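Local atomic coordinates of galactan 1,3-beta-galactosidase (PDB entry 7BYX), a protein that probably hydrolyses beta-1,3-galactan from its chain ends as a family 43 glycoside hydrolase, and also carries a calcium-binding carbohydrate-binding module. Residues Trp9-Gly14 with Trp59-Asp64. The protein carries 1 engineered substitution. Numbering follows the deposited sequence.
Sequences WTDTAG and WSRQND. With NAG (2-acetamido-2-deoxy-beta-D-glucopyranose), chain E.
Thr12 meets Trp59 and Ser60 through its backbone and every atom of its side chain. Thr12 N lies 2.8 Å from Trp59 O, in the carbonyl plane, with an N-H...O angle of 134°, a short but bent hydrogen bond. From there the side chain can be followed outward. Thr12 CB lies 3.9 Å from Trp59 O, and the two branches then part. Thr12 OG1, set between the backbone N and the carbonyl carbon (chi1 53°), reaches Ser60 OG at 3.2 Å, a weak hydrogen bond in which either hydroxyl may donate. Thr12 CG2 packs between Trp59 O (3.5 Å) and O5 of the N-acetylglucosamine attached at Asn58 (3.4 Å), close to Ser60 OG. Two waters bridge the segments: one receives from Trp59 N and donates to Thr10 O; the other accepts from Arg61 N and also hydrogen-bonds Thr12 OG1. A valine here would probably leave both Ser60 OG and this second water without their Thr12 hydroxyl partner. Asp11 OD2 rests on Arg61 CB at 3.5 Å, whereas Asp11 OD1 accepts from Asn15 N and the guanidinium of Arg61 pairs with Asp64 and Asp37. Away from the galactose and calcium sites, the contact fastens a type I turn, Asp11 to Gly14, to strand 60-61, the outer strand of a blade (22-27, 30-36, 48-53, 60-61) of the family 43 five-bladed beta-propeller, where strand 48-53 supplies Tyr51 against Asp11, Trp59 and Arg61.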
ATOM      1  N   TRP A   9      -2.282  -5.108 -10.792  1.00 26.16           N
ATOM      2  CA  TRP A   9      -2.927  -3.957 -11.417  1.00 27.77           C
ATOM      3  C   TRP A   9      -2.192  -3.592 -12.702  1.00 27.15           C
ATOM      4  O   TRP A   9      -0.957  -3.546 -12.733  1.00 24.59           O
ATOM      5  CB  TRP A   9      -2.958  -2.742 -10.477  1.00 26.91           C
ATOM      6  CG  TRP A   9      -3.810  -2.889  -9.229  1.00 28.02           C
ATOM      7  CD1 TRP A   9      -4.509  -3.994  -8.828  1.00 24.50           C
ATOM      8  CD2 TRP A   9      -4.035  -1.886  -8.222  1.00 25.00           C
ATOM      9  NE1 TRP A   9      -5.149  -3.742  -7.635  1.00 24.46           N
ATOM     10  CE2 TRP A   9      -4.875  -2.458  -7.242  1.00 24.86           C
ATOM     11  CE3 TRP A   9      -3.607  -0.561  -8.055  1.00 24.58           C
ATOM     12  CZ2 TRP A   9      -5.300  -1.748  -6.108  1.00 21.58           C
ATOM     13  CZ3 TRP A   9      -4.031   0.146  -6.920  1.00 20.80           C
ATOM     14  CH2 TRP A   9      -4.871  -0.452  -5.968  1.00 19.91           C
ATOM     15  N   THR A  10      -2.952  -3.326 -13.759  1.00 27.70           N
ATOM     16  CA  THR A  10      -2.386  -2.943 -15.044  1.00 26.79           C
ATOM     17  C   THR A  10      -2.887  -1.561 -15.459  1.00 26.03           C
ATOM     18  O   THR A  10      -3.993  -1.149 -15.094  1.00 26.15           O
ATOM     19  CB  THR A  10      -2.736  -3.969 -16.143  1.00 27.79           C
ATOM     20  OG1 THR A  10      -4.154  -4.149 -16.190  1.00 27.84           O
ATOM     21  CG2 THR A  10      -2.069  -5.321 -15.883  1.00 21.88           C
ATOM     22  N   ASP A  11      -2.064  -0.852 -16.239  1.00 24.71           N
ATOM     23  CA  ASP A  11      -2.459   0.416 -16.836  1.00 24.53           C
ATOM     24  C   ASP A  11      -3.274   0.157 -18.109  1.00 27.23           C
ATOM     25  O   ASP A  11      -3.530  -0.988 -18.481  1.00 26.04           O
ATOM     26  CB  ASP A  11      -1.232   1.278 -17.112  1.00 26.15           C
ATOM     27  CG  ASP A  11      -0.207   0.580 -18.004  1.00 33.93           C
ATOM     28  OD1 ASP A  11      -0.564  -0.400 -18.704  1.00 31.24           O
ATOM     29  OD2 ASP A  11       0.965   1.011 -17.998  1.00 31.00           O
ATOM     30  N   THR A  12      -3.698   1.229 -18.792  1.00 26.40           N
ATOM     31  CA  THR A  12      -4.595   1.063 -19.938  1.00 26.22           C
ATOM     32  C   THR A  12      -3.928   0.360 -21.121  1.00 29.81           C
ATOM     33  O   THR A  12      -4.636  -0.123 -22.009  1.00 28.99           O
ATOM     34  CB  THR A  12      -5.150   2.416 -20.404  1.00 25.66           C
ATOM     35  OG1 THR A  12      -4.070   3.335 -20.632  1.00 31.09           O
ATOM     36  CG2 THR A  12      -6.097   2.985 -19.379  1.00 26.88           C
ATOM     37  N   ALA A  13      -2.595   0.297 -21.155  1.00 29.03           N
ATOM     38  CA  ALA A  13      -1.879  -0.466 -22.171  1.00 32.36           C
ATOM     39  C   ALA A  13      -1.767  -1.948 -21.827  1.00 31.34           C
ATOM     40  O   ALA A  13      -1.270  -2.721 -22.652  1.00 31.94           O
ATOM     41  CB  ALA A  13      -0.475   0.116 -22.389  1.00 17.32           C
ATOM     42  N   GLY A  14      -2.206  -2.357 -20.637  1.00 30.55           N
ATOM     43  CA  GLY A  14      -2.135  -3.736 -20.202  1.00 22.77           C
ATOM     44  C   GLY A  14      -0.877  -4.115 -19.464  1.00 27.40           C
ATOM     45  O   GLY A  14      -0.676  -5.304 -19.202  1.00 27.36           O
ATOM     46  N   TRP A  59      -5.716   3.911 -14.936  1.00 22.54           N
ATOM     47  CA  TRP A  59      -4.465   4.663 -15.053  1.00 24.17           C
ATOM     48  C   TRP A  59      -3.808   4.435 -16.415  1.00 26.13           C
ATOM     49  O   TRP A  59      -3.707   3.295 -16.876  1.00 28.13           O
ATOM     50  CB  TRP A  59      -3.484   4.259 -13.937  1.00 19.23           C
ATOM     51  CG  TRP A  59      -4.018   4.549 -12.559  1.00 21.45           C
ATOM     52  CD1 TRP A  59      -4.690   3.681 -11.744  1.00 21.33           C
ATOM     53  CD2 TRP A  59      -3.966   5.802 -11.858  1.00 21.06           C
ATOM     54  NE1 TRP A  59      -5.059   4.315 -10.579  1.00 22.56           N
ATOM     55  CE2 TRP A  59      -4.619   5.614 -10.619  1.00 24.06           C
ATOM     56  CE3 TRP A  59      -3.429   7.068 -12.157  1.00 21.10           C
ATOM     57  CZ2 TRP A  59      -4.753   6.642  -9.675  1.00 18.77           C
ATOM     58  CZ3 TRP A  59      -3.566   8.098 -11.216  1.00 18.34           C
ATOM     59  CH2 TRP A  59      -4.220   7.870  -9.991  1.00 19.01           C
ATOM     60  N   SER A  60      -3.366   5.519 -17.048  1.00 19.56           N
ATOM     61  CA  SER A  60      -2.544   5.474 -18.250  1.00 22.07           C
ATOM     62  C   SER A  60      -1.132   5.914 -17.903  1.00 20.61           C
ATOM     63  O   SER A  60      -0.942   6.896 -17.180  1.00 22.20           O
ATOM     64  CB  SER A  60      -3.112   6.363 -19.357  1.00 21.05           C
ATOM     65  OG  SER A  60      -4.516   6.271 -19.389  1.00 26.34           O
ATOM     66  N   ARG A  61      -0.149   5.173 -18.394  1.00 24.06           N
ATOM     67  CA  ARG A  61       1.239   5.501 -18.109  1.00 24.52           C
ATOM     68  C   ARG A  61       1.683   6.630 -19.034  1.00 29.64           C
ATOM     69  O   ARG A  61       1.447   6.582 -20.244  1.00 26.23           O
ATOM     70  CB  ARG A  61       2.143   4.278 -18.267  1.00 18.99           C
ATOM     71  CG  ARG A  61       3.542   4.547 -17.742  1.00 23.02           C
ATOM     72  CD  ARG A  61       4.378   3.300 -17.573  1.00 23.09           C
ATOM     73  NE  ARG A  61       5.672   3.654 -17.000  1.00 21.80           N
ATOM     74  CZ  ARG A  61       6.568   2.791 -16.539  1.00 22.81           C
ATOM     75  NH1 ARG A  61       6.320   1.489 -16.575  1.00 26.08           N
ATOM     76  NH2 ARG A  61       7.719   3.236 -16.035  1.00 18.29           N
ATOM     77  N   GLN A  62       2.279   7.660 -18.455  1.00 25.62           N
ATOM     78  CA  GLN A  62       2.878   8.733 -19.220  1.00 25.14           C
ATOM     79  C   GLN A  62       4.384   8.527 -19.251  1.00 24.85           C
ATOM     80  O   GLN A  62       4.888   7.478 -18.841  1.00 26.36           O
ATOM     81  CB  GLN A  62       2.503  10.091 -18.625  1.00 22.59           C
ATOM     82  CG  GLN A  62       1.014  10.274 -18.435  1.00 29.32           C
ATOM     83  CD  GLN A  62       0.235  10.242 -19.749  1.00 30.75           C
ATOM     84  OE1 GLN A  62       0.772  10.558 -20.813  1.00 34.05           O
ATOM     85  NE2 GLN A  62      -1.031   9.853 -19.676  1.00 23.06           N
ATOM     86  N   ASN A  63       5.100   9.533 -19.754  1.00 24.33           N
ATOM     87  CA  ASN A  63       6.555   9.588 -19.662  1.00 24.73           C
ATOM     88  C   ASN A  63       7.010   9.505 -18.206  1.00 28.89           C
ATOM     89  O   ASN A  63       6.322   9.971 -17.295  1.00 27.61           O
ATOM     90  CB  ASN A  63       7.067  10.891 -20.297  1.00 27.34           C
ATOM     91  CG  ASN A  63       6.600  12.164 -19.534  1.00 35.76           C
ATOM     92  OD1 ASN A  63       5.508  12.701 -19.785  1.00 39.11           O
ATOM     93  ND2 ASN A  63       7.447  12.658 -18.620  1.00 28.99           N
ATOM     94  N   ASP A  64       8.189   8.919 -17.988  1.00 21.57           N
ATOM     95  CA  ASP A  64       8.758   8.898 -16.647  1.00 24.43           C
ATOM     96  C   ASP A  64       9.026  10.310 -16.144  1.00 24.26           C
ATOM     97  O   ASP A  64       9.565  11.143 -16.875  1.00 23.60           O
ATOM     98  CB  ASP A  64      10.048   8.091 -16.633  1.00 24.55           C
ATOM     99  CG  ASP A  64       9.792   6.589 -16.683  1.00 27.65           C
ATOM    100  OD1 ASP A  64       8.640   6.170 -16.445  1.00 26.38           O
ATOM    101  OD2 ASP A  64      10.742   5.827 -16.961  1.00 29.95           O
TER
HETATM  102  C1  NAG E   1      -9.871   3.239 -19.183  1.00 44.98           C
HETATM  103  C2  NAG E   1     -11.227   2.818 -19.736  1.00 55.37           C
HETATM  104  C3  NAG E   1     -11.190   2.511 -21.188  1.00 54.92           C
HETATM  105  C4  NAG E   1     -10.412   3.521 -21.996  1.00 56.20           C
HETATM  106  C5  NAG E   1      -9.034   3.816 -21.406  1.00 47.06           C
HETATM  107  C6  NAG E   1      -8.343   4.875 -22.209  1.00 49.64           C
HETATM  108  C7  NAG E   1     -12.696   1.761 -17.948  1.00 52.89           C
HETATM  109  C8  NAG E   1     -13.144   0.531 -17.149  1.00 50.84           C
HETATM  110  N2  NAG E   1     -11.662   1.603 -18.971  1.00 48.35           N
HETATM  111  O3  NAG E   1     -12.565   2.476 -21.660  1.00 54.18           O
HETATM  112  O4  NAG E   1     -10.195   2.995 -23.302  1.00 66.09           O
HETATM  113  O5  NAG E   1      -9.165   4.269 -20.018  1.00 47.55           O
HETATM  114  O6  NAG E   1      -8.950   6.117 -21.969  1.00 49.80           O
HETATM  115  O7  NAG E   1     -13.179   2.833 -17.742  1.00 45.74           O
HETATM  116  O   HOH W   1      -5.521   1.098 -14.239  1.00 24.67           O
HETATM  117  O   HOH W   2      -0.887   2.940 -20.053  1.00 21.86           O